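Local coordinates for ubiquitin-conjugating enzyme (Plasmodium vivax, PDB 2FO3), which probably transfers activated ubiquitin to target proteins as an E2 conjugating enzyme, of which this is the UBC domain, at residues L28-H31 with I37-V40. Numbering follows the deposited sequence.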
ATOM      1  N   LEU A  28       6.789   2.259   7.530  1.00 24.97           N
ATOM      2  CA  LEU A  28       6.898   3.111   6.360  1.00 24.07           C
ATOM      3  C   LEU A  28       8.299   3.553   6.083  1.00 26.34           C
ATOM      4  O   LEU A  28       9.047   3.866   7.002  1.00 26.93           O
ATOM      5  CB  LEU A  28       6.001   4.350   6.532  1.00 25.76           C
ATOM      6  CG  LEU A  28       5.953   5.421   5.424  1.00 26.44           C
ATOM      7  CD1 LEU A  28       5.361   4.872   4.091  1.00 24.65           C
ATOM      8  CD2 LEU A  28       5.125   6.586   5.919  1.00 29.23           C
ATOM      9  N   ASP A  29       8.653   3.580   4.806  1.00 24.13           N
ATOM     10  CA  ASP A  29       9.802   4.368   4.361  1.00 28.02           C
ATOM     11  C   ASP A  29       9.371   5.304   3.246  1.00 26.55           C
ATOM     12  O   ASP A  29       8.309   5.103   2.623  1.00 25.64           O
ATOM     13  CB  ASP A  29      10.959   3.478   3.910  1.00 27.90           C
ATOM     14  CG  ASP A  29      12.289   4.240   3.820  1.00 34.83           C
ATOM     15  OD1 ASP A  29      12.405   5.416   4.311  1.00 31.10           O
ATOM     16  OD2 ASP A  29      13.224   3.655   3.248  1.00 39.52           O
ATOM     17  N   VAL A  30      10.156   6.344   3.011  1.00 21.55           N
ATOM     18  CA  VAL A  30       9.889   7.269   1.920  1.00 23.50           C
ATOM     19  C   VAL A  30      11.139   7.409   1.041  1.00 24.81           C
ATOM     20  O   VAL A  30      12.271   7.234   1.524  1.00 24.78           O
ATOM     21  CB  VAL A  30       9.387   8.691   2.408  1.00 23.15           C
ATOM     22  CG1 VAL A  30       8.171   8.550   3.310  1.00 22.88           C
ATOM     23  CG2 VAL A  30      10.517   9.508   3.127  1.00 27.13           C
ATOM     24  N   HIS A  31      10.951   7.720  -0.232  1.00 25.47           N
ATOM     25  CA  HIS A  31      12.113   7.954  -1.097  1.00 28.23           C
ATOM     26  C   HIS A  31      12.813   9.270  -0.689  1.00 26.77           C
ATOM     27  O   HIS A  31      12.152  10.306  -0.589  1.00 26.05           O
ATOM     28  CB  HIS A  31      11.729   7.996  -2.584  1.00 33.13           C
ATOM     29  CG  HIS A  31      12.912   7.943  -3.496  1.00 38.95           C
ATOM     30  ND1 HIS A  31      13.824   8.976  -3.598  1.00 41.54           N
ATOM     31  CD2 HIS A  31      13.354   6.971  -4.326  1.00 42.04           C
ATOM     32  CE1 HIS A  31      14.774   8.643  -4.447  1.00 39.64           C
ATOM     33  NE2 HIS A  31      14.512   7.433  -4.910  1.00 42.85           N
ATOM     34  N   ILE A  37       6.884   9.231  -3.580  1.00 25.59           N
ATOM     35  CA  ILE A  37       7.048   7.770  -3.505  1.00 26.33           C
ATOM     36  C   ILE A  37       7.268   7.284  -2.051  1.00 26.39           C
ATOM     37  O   ILE A  37       8.164   7.790  -1.344  1.00 24.48           O
ATOM     38  CB  ILE A  37       8.224   7.243  -4.411  1.00 27.93           C
ATOM     39  CG1 ILE A  37       7.920   7.455  -5.890  1.00 29.94           C
ATOM     40  CG2 ILE A  37       8.507   5.784  -4.133  1.00 31.24           C
ATOM     41  CD1 ILE A  37       9.022   6.973  -6.838  1.00 32.36           C
ATOM     42  N   TRP A  38       6.460   6.309  -1.635  1.00 23.01           N
ATOM     43  CA  TRP A  38       6.602   5.624  -0.346  1.00 20.87           C
ATOM     44  C   TRP A  38       6.877   4.152  -0.581  1.00 20.80           C
ATOM     45  O   TRP A  38       6.474   3.596  -1.591  1.00 23.79           O
ATOM     46  CB  TRP A  38       5.315   5.734   0.503  1.00 23.41           C
ATOM     47  CG  TRP A  38       4.888   7.095   0.953  1.00 23.56           C
ATOM     48  CD1 TRP A  38       5.544   8.308   0.749  1.00 23.57           C
ATOM     49  CD2 TRP A  38       3.739   7.396   1.770  1.00 24.69           C
ATOM     50  NE1 TRP A  38       4.834   9.313   1.353  1.00 26.26           N
ATOM     51  CE2 TRP A  38       3.740   8.788   1.996  1.00 24.60           C
ATOM     52  CE3 TRP A  38       2.711   6.612   2.341  1.00 21.46           C
ATOM     53  CZ2 TRP A  38       2.723   9.438   2.748  1.00 25.53           C
ATOM     54  CZ3 TRP A  38       1.693   7.252   3.086  1.00 25.69           C
ATOM     55  CH2 TRP A  38       1.721   8.661   3.283  1.00 24.23           C
ATOM     56  N   ILE A  39       7.523   3.505   0.375  1.00 20.96           N
ATOM     57  CA  ILE A  39       7.684   2.063   0.362  1.00 25.02           C
ATOM     58  C   ILE A  39       7.222   1.565   1.709  1.00 24.47           C
ATOM     59  O   ILE A  39       7.788   1.923   2.757  1.00 21.91           O
ATOM     60  CB  ILE A  39       9.152   1.570   0.163  1.00 26.44           C
ATOM     61  CG1 ILE A  39       9.866   2.297  -0.984  1.00 30.36           C
ATOM     62  CG2 ILE A  39       9.203   0.032  -0.000  1.00 27.19           C
ATOM     63  CD1 ILE A  39       9.357   1.949  -2.317  1.00 33.87           C
ATOM     64  N   VAL A  40       6.189   0.747   1.676  1.00 21.73           N
ATOM     65  CA  VAL A  40       5.650   0.135   2.880  1.00 24.00           C
ATOM     66  C   VAL A  40       6.143  -1.314   3.029  1.00 26.18           C
ATOM     67  O   VAL A  40       6.031  -2.140   2.098  1.00 26.67           O
ATOM     68  CB  VAL A  40       4.084   0.230   2.885  1.00 23.94           C
ATOM     69  CG1 VAL A  40       3.476  -0.544   4.068  1.00 20.52           C
ATOM     70  CG2 VAL A  40       3.659   1.664   2.921  1.00 26.64           C
TER
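L28 and V30 meet the indole of W38 from the same side of its ring, L28 at the six-membered part and V30 at the CD1-NE1 side, on one face of an antiparallel hairpin. The L28 side chain leaves with CG anti to its backbone N (chi1 179°), and its two methyls divide the work: CD1 reaches across to W38 CE3 at 3.6 Å and to V40 CG2 at 3.8 Å, while CD2 sits over the ring face, displaced toward its rim. V30 instead runs alongside W38, both pointing the same way, and CG1 meets W38 CD1 at 3.7 Å, oblique to the ring.

Beneath these side chains D29 and I39 form a hydrogen-bonded pair. D29 N gives I39 O a bond of 2.8 Å; the return bond from I39 N to D29 O is 2.9 Å. H31 N binds I37 O at 3.0 Å, almost straight (176°), and H31 CB meets I37 CB at 4.0 Å.

This is the first hairpin of the UBC-fold sheet. Helix 10-20 packs on the L28 face through L15 and F18, helix 105-116 reaches W38 and V40 through I105 and V109, and strand 54-60 pairs with the far edge of 37-43.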